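Local atomic coordinates of filamentous hemagglutinin (Bordetella pertussis, PDB entry 1RWR), a protein that serves as a secreted adhesin of the whooping-cough bacterium, its amino-terminal secretion domain probably directing export through the two-partner secretion pathway. Residues Q141-T155 and V162-K176. Numbering follows the deposited sequence.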
ATOM      1  N   GLN A 141     -14.734  -0.554   2.212  1.00 14.94           N
ATOM      2  CA  GLN A 141     -15.855  -1.320   2.738  1.00 17.04           C
ATOM      3  C   GLN A 141     -15.685  -2.818   2.567  1.00 15.82           C
ATOM      4  O   GLN A 141     -16.411  -3.578   3.189  1.00 15.38           O
ATOM      5  CB  GLN A 141     -17.148  -0.865   2.094  1.00 18.48           C
ATOM      6  CG  GLN A 141     -17.443   0.586   2.476  1.00 23.72           C
ATOM      7  CD  GLN A 141     -18.663   1.078   1.825  1.00 27.82           C
ATOM      8  OE1 GLN A 141     -18.660   1.335   0.624  1.00 29.82           O
ATOM      9  NE2 GLN A 141     -19.735   1.163   2.580  1.00 31.38           N
ATOM     10  N   GLN A 142     -14.753  -3.240   1.728  1.00 15.41           N
ATOM     11  CA  GLN A 142     -14.520  -4.656   1.492  1.00 14.26           C
ATOM     12  C   GLN A 142     -13.122  -4.880   0.984  1.00 13.72           C
ATOM     13  O   GLN A 142     -12.447  -3.929   0.654  1.00 13.70           O
ATOM     14  CB  GLN A 142     -15.503  -5.211   0.474  1.00 15.66           C
ATOM     15  CG  GLN A 142     -15.394  -4.585  -0.915  1.00 16.95           C
ATOM     16  CD  GLN A 142     -16.463  -5.091  -1.849  1.00 23.45           C
ATOM     17  OE1 GLN A 142     -17.413  -4.387  -2.156  1.00 28.95           O
ATOM     18  NE2 GLN A 142     -16.341  -6.323  -2.256  1.00 24.51           N
ATOM     19  N   GLY A 143     -12.709  -6.151   0.934  1.00 13.27           N
ATOM     20  CA  GLY A 143     -11.487  -6.551   0.252  1.00 12.88           C
ATOM     21  C   GLY A 143     -10.348  -6.841   1.175  1.00 12.47           C
ATOM     22  O   GLY A 143     -10.186  -6.195   2.206  1.00 12.57           O
ATOM     23  N   THR A 144      -9.505  -7.772   0.754  1.00 12.85           N
ATOM     24  CA  THR A 144      -8.275  -8.145   1.466  1.00 12.97           C
ATOM     25  C   THR A 144      -7.035  -7.800   0.634  1.00 12.40           C
ATOM     26  O   THR A 144      -7.028  -8.007  -0.581  1.00 11.79           O
ATOM     27  CB  THR A 144      -8.290  -9.643   1.710  1.00 12.82           C
ATOM     28  OG1 THR A 144      -9.414  -9.994   2.557  1.00 13.29           O
ATOM     29  CG2 THR A 144      -7.018 -10.102   2.414  1.00 13.57           C
ATOM     30  N   VAL A 145      -5.971  -7.334   1.278  1.00 12.31           N
ATOM     31  CA  VAL A 145      -4.645  -7.284   0.662  1.00 11.67           C
ATOM     32  C   VAL A 145      -3.830  -8.354   1.342  1.00 11.51           C
ATOM     33  O   VAL A 145      -3.773  -8.408   2.564  1.00 12.07           O
ATOM     34  CB  VAL A 145      -3.955  -5.932   0.837  1.00 11.72           C
ATOM     35  CG1 VAL A 145      -2.446  -5.972   0.413  1.00 12.53           C
ATOM     36  CG2 VAL A 145      -4.722  -4.848   0.101  1.00 13.14           C
ATOM     37  N   THR A 146      -3.238  -9.227   0.555  1.00 11.16           N
ATOM     38  CA  THR A 146      -2.339 -10.258   1.045  1.00 11.92           C
ATOM     39  C   THR A 146      -0.921 -10.022   0.544  1.00 11.82           C
ATOM     40  O   THR A 146      -0.687  -9.912  -0.660  1.00 11.09           O
ATOM     41  CB  THR A 146      -2.815 -11.635   0.558  1.00 12.29           C
ATOM     42  OG1 THR A 146      -4.140 -11.922   1.054  1.00 14.66           O
ATOM     43  CG2 THR A 146      -1.893 -12.703   1.088  1.00 13.69           C
ATOM     44  N   ILE A 147       0.018  -9.892   1.474  1.00 11.97           N
ATOM     45  CA  ILE A 147       1.408  -9.834   1.139  1.00 13.02           C
ATOM     46  C   ILE A 147       1.908 -11.279   1.245  1.00 12.78           C
ATOM     47  O   ILE A 147       1.928 -11.840   2.321  1.00 12.77           O
ATOM     48  CB  ILE A 147       2.205  -8.890   2.098  1.00 13.28           C
ATOM     49  CG1 ILE A 147       1.633  -7.464   2.115  1.00 16.63           C
ATOM     50  CG2 ILE A 147       3.659  -8.883   1.689  1.00 11.88           C
ATOM     51  CD1 ILE A 147       1.412  -6.866   0.793  1.00 19.94           C
ATOM     52  N   GLU A 148       2.238 -11.856   0.109  1.00 13.44           N
ATOM     53  CA  GLU A 148       2.759 -13.215   0.016  1.00 13.77           C
ATOM     54  C   GLU A 148       4.229 -13.282   0.368  1.00 13.40           C
ATOM     55  O   GLU A 148       4.892 -12.276   0.611  1.00 12.82           O
ATOM     56  CB  GLU A 148       2.491 -13.797  -1.384  1.00 14.35           C
ATOM     57  CG  GLU A 148       1.022 -13.793  -1.757  1.00 15.11           C
ATOM     58  CD  GLU A 148       0.728 -14.333  -3.136  1.00 19.43           C
ATOM     59  OE1 GLU A 148       1.691 -14.556  -3.904  1.00 21.99           O
ATOM     60  OE2 GLU A 148      -0.486 -14.544  -3.454  1.00 20.60           O
ATOM     61  N   ARG A 149       4.776 -14.489   0.361  1.00 13.85           N
ATOM     62  CA  ARG A 149       6.135 -14.719   0.849  1.00 15.35           C
ATOM     63  C   ARG A 149       7.258 -13.893   0.213  1.00 14.36           C
ATOM     64  O   ARG A 149       8.264 -13.652   0.862  1.00 15.34           O
ATOM     65  CB  ARG A 149       6.467 -16.211   0.724  1.00 16.69           C
ATOM     66  CG  ARG A 149       6.490 -16.697  -0.682  1.00 21.82           C
ATOM     67  CD  ARG A 149       6.345 -18.194  -0.826  1.00 28.64           C
ATOM     68  NE  ARG A 149       7.584 -18.898  -0.530  1.00 33.19           N
ATOM     69  CZ  ARG A 149       7.923 -19.367   0.669  1.00 34.82           C
ATOM     70  NH1 ARG A 149       7.132 -19.184   1.719  1.00 37.38           N
ATOM     71  NH2 ARG A 149       9.065 -20.025   0.828  1.00 36.19           N
ATOM     72  N   GLY A 150       7.098 -13.485  -1.054  1.00 13.69           N
ATOM     73  CA  GLY A 150       8.062 -12.648  -1.773  1.00 13.72           C
ATOM     74  C   GLY A 150       8.213 -11.240  -1.215  1.00 13.70           C
ATOM     75  O   GLY A 150       9.270 -10.587  -1.371  1.00 14.46           O
ATOM     76  N   GLY A 151       7.141 -10.743  -0.593  1.00 12.74           N
ATOM     77  CA  GLY A 151       7.232  -9.560   0.228  1.00 12.41           C
ATOM     78  C   GLY A 151       7.216  -8.293  -0.591  1.00 12.03           C
ATOM     79  O   GLY A 151       6.899  -8.292  -1.804  1.00 11.28           O
ATOM     80  N   VAL A 152       7.546  -7.216   0.098  1.00 11.49           N
ATOM     81  CA  VAL A 152       7.612  -5.883  -0.480  1.00 11.49           C
ATOM     82  C   VAL A 152       8.931  -5.247  -0.105  1.00 11.64           C
ATOM     83  O   VAL A 152       9.318  -5.169   1.083  1.00 12.92           O
ATOM     84  CB  VAL A 152       6.448  -4.968  -0.015  1.00 11.39           C
ATOM     85  CG1 VAL A 152       6.647  -3.540  -0.559  1.00 12.22           C
ATOM     86  CG2 VAL A 152       5.110  -5.549  -0.415  1.00 12.34           C
ATOM     87  N   ASN A 153       9.611  -4.761  -1.125  1.00 12.10           N
ATOM     88  CA  ASN A 153      10.774  -3.886  -0.980  1.00 12.23           C
ATOM     89  C   ASN A 153      10.318  -2.432  -1.148  1.00 11.95           C
ATOM     90  O   ASN A 153      10.079  -1.990  -2.254  1.00 12.50           O
ATOM     91  CB  ASN A 153      11.797  -4.218  -2.067  1.00 12.93           C
ATOM     92  CG  ASN A 153      13.048  -3.321  -2.022  1.00 14.13           C
ATOM     93  OD1 ASN A 153      13.851  -3.312  -3.000  1.00 21.34           O
ATOM     94  ND2 ASN A 153      13.237  -2.613  -0.967  1.00 12.33           N
ATOM     95  N   ALA A 154      10.277  -1.702  -0.051  1.00 11.91           N
ATOM     96  CA  ALA A 154       9.796  -0.318  -0.009  1.00 11.42           C
ATOM     97  C   ALA A 154      10.896   0.758  -0.175  1.00 12.70           C
ATOM     98  O   ALA A 154      10.624   1.954  -0.035  1.00 12.80           O
ATOM     99  CB  ALA A 154       9.053  -0.110   1.275  1.00 12.04           C
ATOM    100  N   THR A 155      12.118   0.313  -0.472  1.00 13.23           N
ATOM    101  CA  THR A 155      13.263   1.186  -0.573  1.00 14.29           C
ATOM    102  C   THR A 155      12.940   2.320  -1.538  1.00 15.07           C
ATOM    103  O   THR A 155      12.481   2.064  -2.656  1.00 15.34           O
ATOM    104  CB  THR A 155      14.445   0.418  -1.072  1.00 14.19           C
ATOM    105  OG1 THR A 155      14.715  -0.665  -0.158  1.00 12.88           O
ATOM    106  CG2 THR A 155      15.718   1.310  -1.032  1.00 15.34           C
ATOM    107  N   VAL A 162      -0.849   0.192   3.203  1.00 10.89           N
ATOM    108  CA  VAL A 162      -1.774  -0.877   2.814  1.00 11.01           C
ATOM    109  C   VAL A 162      -3.076  -0.599   3.560  1.00 11.45           C
ATOM    110  O   VAL A 162      -3.097  -0.580   4.798  1.00 11.88           O
ATOM    111  CB  VAL A 162      -1.273  -2.248   3.214  1.00 11.40           C
ATOM    112  CG1 VAL A 162      -2.310  -3.300   2.868  1.00 12.67           C
ATOM    113  CG2 VAL A 162       0.028  -2.592   2.534  1.00 11.74           C
ATOM    114  N   VAL A 163      -4.147  -0.334   2.804  1.00 10.48           N
ATOM    115  CA  VAL A 163      -5.412   0.153   3.363  1.00 11.68           C
ATOM    116  C   VAL A 163      -6.563  -0.702   2.825  1.00 10.93           C
ATOM    117  O   VAL A 163      -6.893  -0.644   1.648  1.00 11.22           O
ATOM    118  CB  VAL A 163      -5.600   1.652   2.995  1.00 11.49           C
ATOM    119  CG1 VAL A 163      -6.840   2.213   3.687  1.00 14.11           C
ATOM    120  CG2 VAL A 163      -4.354   2.450   3.393  1.00 10.11           C
ATOM    121  N   ALA A 164      -7.126  -1.564   3.653  1.00 11.85           N
ATOM    122  CA  ALA A 164      -8.034  -2.615   3.160  1.00 11.74           C
ATOM    123  C   ALA A 164      -8.972  -3.026   4.265  1.00 11.27           C
ATOM    124  O   ALA A 164      -8.796  -2.618   5.431  1.00 10.43           O
ATOM    125  CB  ALA A 164      -7.248  -3.820   2.663  1.00 12.56           C
ATOM    126  N   ARG A 165      -9.984  -3.832   3.938  1.00 10.98           N
ATOM    127  CA  ARG A 165     -10.885  -4.266   4.981  1.00 11.72           C
ATOM    128  C   ARG A 165     -10.166  -5.238   5.895  1.00 11.62           C
ATOM    129  O   ARG A 165     -10.281  -5.140   7.103  1.00 11.12           O
ATOM    130  CB  ARG A 165     -12.173  -4.856   4.414  1.00 12.16           C
ATOM    131  CG  ARG A 165     -13.295  -5.038   5.458  1.00 13.44           C
ATOM    132  CD  ARG A 165     -13.875  -3.676   5.917  1.00 14.25           C
ATOM    133  NE  ARG A 165     -14.715  -3.733   7.109  1.00 14.62           N
ATOM    134  CZ  ARG A 165     -16.058  -3.960   7.124  1.00 15.60           C
ATOM    135  NH1 ARG A 165     -16.727  -4.299   6.040  1.00 14.99           N
ATOM    136  NH2 ARG A 165     -16.711  -3.921   8.275  1.00 15.68           N
ATOM    137  N   LEU A 166      -9.466  -6.173   5.282  1.00 11.48           N
ATOM    138  CA  LEU A 166      -8.603  -7.130   5.973  1.00 11.40           C
ATOM    139  C   LEU A 166      -7.218  -7.138   5.349  1.00 12.03           C
ATOM    140  O   LEU A 166      -7.050  -6.914   4.151  1.00 11.32           O
ATOM    141  CB  LEU A 166      -9.169  -8.547   5.851  1.00 13.04           C
ATOM    142  CG  LEU A 166     -10.582  -8.803   6.399  1.00 14.15           C
ATOM    143  CD1 LEU A 166     -10.994 -10.241   6.045  1.00 15.87           C
ATOM    144  CD2 LEU A 166     -10.712  -8.554   7.913  1.00 13.90           C
ATOM    145  N   VAL A 167      -6.221  -7.478   6.146  1.00 11.81           N
ATOM    146  CA  VAL A 167      -4.849  -7.534   5.645  1.00 11.54           C
ATOM    147  C   VAL A 167      -4.170  -8.786   6.187  1.00 11.96           C
ATOM    148  O   VAL A 167      -4.253  -9.066   7.378  1.00 11.91           O
ATOM    149  CB  VAL A 167      -4.030  -6.280   5.986  1.00 11.20           C
ATOM    150  CG1 VAL A 167      -2.613  -6.383   5.390  1.00 11.40           C
ATOM    151  CG2 VAL A 167      -4.712  -5.044   5.517  1.00 12.08           C
ATOM    152  N   LYS A 168      -3.528  -9.536   5.299  1.00 12.96           N
ATOM    153  CA  LYS A 168      -2.746 -10.726   5.675  1.00 14.06           C
ATOM    154  C   LYS A 168      -1.285 -10.460   5.308  1.00 12.84           C
ATOM    155  O   LYS A 168      -0.995 -10.070   4.171  1.00 12.85           O
ATOM    156  CB  LYS A 168      -3.292 -11.938   4.962  1.00 14.52           C
ATOM    157  CG  LYS A 168      -4.729 -12.240   5.451  1.00 19.25           C
ATOM    158  CD  LYS A 168      -5.393 -13.386   4.762  1.00 26.44           C
ATOM    159  CE  LYS A 168      -6.776 -13.734   5.434  1.00 30.74           C
ATOM    160  NZ  LYS A 168      -7.170 -13.082   6.776  1.00 30.35           N
ATOM    161  N   LEU A 169      -0.390 -10.645   6.279  1.00 12.89           N
ATOM    162  CA  LEU A 169       1.031 -10.377   6.111  1.00 12.27           C
ATOM    163  C   LEU A 169       1.798 -11.682   6.228  1.00 12.62           C
ATOM    164  O   LEU A 169       2.064 -12.151   7.341  1.00 12.66           O
ATOM    165  CB  LEU A 169       1.513  -9.378   7.137  1.00 12.67           C
ATOM    166  CG  LEU A 169       0.772  -8.033   7.156  1.00 12.65           C
ATOM    167  CD1 LEU A 169       1.077  -7.238   8.405  1.00 15.14           C
ATOM    168  CD2 LEU A 169       1.072  -7.252   5.851  1.00 14.89           C
ATOM    169  N   GLN A 170       2.119 -12.252   5.076  1.00 12.66           N
ATOM    170  CA  GLN A 170       2.809 -13.546   4.974  1.00 14.54           C
ATOM    171  C   GLN A 170       4.156 -13.443   4.248  1.00 14.24           C
ATOM    172  O   GLN A 170       4.707 -14.442   3.746  1.00 14.07           O
ATOM    173  CB  GLN A 170       1.898 -14.574   4.327  1.00 15.59           C
ATOM    174  CG  GLN A 170       0.656 -14.829   5.156  1.00 18.88           C
ATOM    175  CD  GLN A 170      -0.464 -15.517   4.391  1.00 23.06           C
ATOM    176  OE1 GLN A 170      -0.278 -16.007   3.279  1.00 25.63           O
ATOM    177  NE2 GLN A 170      -1.629 -15.574   5.011  1.00 24.52           N
ATOM    178  N   GLY A 171       4.702 -12.222   4.222  1.00 13.43           N
ATOM    179  CA  GLY A 171       6.008 -11.945   3.662  1.00 13.12           C
ATOM    180  C   GLY A 171       6.481 -10.617   4.215  1.00 12.96           C
ATOM    181  O   GLY A 171       5.672  -9.857   4.761  1.00 13.75           O
ATOM    182  N   ALA A 172       7.775 -10.353   4.101  1.00 12.74           N
ATOM    183  CA  ALA A 172       8.378  -9.208   4.775  1.00 13.53           C
ATOM    184  C   ALA A 172       8.122  -7.911   4.031  1.00 13.00           C
ATOM    185  O   ALA A 172       8.039  -7.875   2.803  1.00 13.62           O
ATOM    186  CB  ALA A 172       9.840  -9.432   4.956  1.00 14.64           C
ATOM    187  N   VAL A 173       7.978  -6.839   4.787  1.00 12.85           N
ATOM    188  CA  VAL A 173       7.901  -5.499   4.226  1.00 13.22           C
ATOM    189  C   VAL A 173       9.076  -4.760   4.811  1.00 13.66           C
ATOM    190  O   VAL A 173       9.177  -4.631   6.043  1.00 14.37           O
ATOM    191  CB  VAL A 173       6.604  -4.845   4.616  1.00 12.41           C
ATOM    192  CG1 VAL A 173       6.524  -3.413   4.109  1.00 14.55           C
ATOM    193  CG2 VAL A 173       5.446  -5.665   4.082  1.00 15.05           C
ATOM    194  N   SER A 174      10.006  -4.342   3.966  1.00 13.30           N
ATOM    195  CA  SER A 174      11.238  -3.706   4.461  1.00 14.46           C
ATOM    196  C   SER A 174      11.856  -2.818   3.427  1.00 13.92           C
ATOM    197  O   SER A 174      11.499  -2.829   2.252  1.00 12.69           O
ATOM    198  CB  SER A 174      12.289  -4.751   4.865  1.00 15.82           C
ATOM    199  OG  SER A 174      12.698  -5.403   3.686  1.00 19.56           O
ATOM    200  N   SER A 175      12.801  -2.016   3.864  1.00 14.83           N
ATOM    201  CA  SER A 175      13.662  -1.346   2.945  1.00 15.36           C
ATOM    202  C   SER A 175      15.044  -1.950   3.162  1.00 17.37           C
ATOM    203  O   SER A 175      15.349  -2.474   4.229  1.00 15.74           O
ATOM    204  CB  SER A 175      13.709   0.152   3.175  1.00 15.21           C
ATOM    205  OG  SER A 175      12.419   0.739   3.028  1.00 15.30           O
ATOM    206  N   LYS A 176      15.889  -1.799   2.163  1.00 19.60           N
ATOM    207  CA  LYS A 176      17.184  -2.464   2.195  1.00 21.67           C
ATOM    208  C   LYS A 176      18.100  -1.823   3.204  1.00 22.46           C
ATOM    209  O   LYS A 176      18.068  -0.607   3.464  1.00 21.22           O
ATOM    210  CB  LYS A 176      17.799  -2.488   0.799  1.00 22.57           C
ATOM    211  CG  LYS A 176      16.994  -3.329  -0.136  1.00 25.92           C
ATOM    212  CD  LYS A 176      17.680  -3.479  -1.488  1.00 31.58           C
ATOM    213  CE  LYS A 176      17.414  -4.846  -2.098  1.00 34.70           C
ATOM    214  NZ  LYS A 176      15.994  -5.108  -2.361  1.00 37.95           N
TER
HETATM  215  O   HOH W   1       9.524 -12.154   2.588  1.00 20.07           O
HETATM  216  O   HOH W   2      11.103  -7.550   2.058  1.00 30.35           O
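Strands 144-147 and 166-169 run side by side in parallel, their axes 4.7 Å apart, on neighbouring coils of the right-handed parallel beta-helix formed by this secretion domain. The pair illustrates how such a fold joins successive coils by backbone hydrogen bonds while apolar side chains fill the interior. Backbone bonds dominate the contact: Val-145 N donates to Leu-166 O and its O accepts from Lys-168 N, while Ile-147 N and O repeat the pattern with Lys-168 and Gln-170. Beyond the type I turn from Glu-148 to Gly-151, pairing resumes with the register shifted by one, Val-152 bonding to Ala-172 and Ser-174. Where regular pairing is interrupted at the turn, a water accepts from Ala-172 N and donates to Arg-149 O.

Apolar groups face the helix interior. With CG1 of Val-145 anti to its backbone nitrogen (chi1 169°), that methyl meets CG1 of Val-162 at 3.6 Å, and CG2 rests 3.7 Å from CB of Ala-164; both partners belong to a strand of another face of the coil. Ile-147 and Leu-169 extend in the same direction next to one another, CG1 of the former 3.8 Å from CD2 of the latter.

Polar side chains tie the ends. Arg-165 NH1 bonds Gln-141 O from above its carbonyl plane and also reaches Ala-207 O, while NE forms a salt bridge with Asp-236. At the other end, Thr-155 OG1 accepts from Lys-176 N (2.8 Å) and from Asn-153 ND2, the hydroxyl oxygen lying close to the plane of that amide. The lysine chain, bent at its last two torsions, curls back across this asparagine, where NZ donates a 2.9 Å hydrogen bond to Asn-153 OD1 from well above the plane of the side-chain carbonyl.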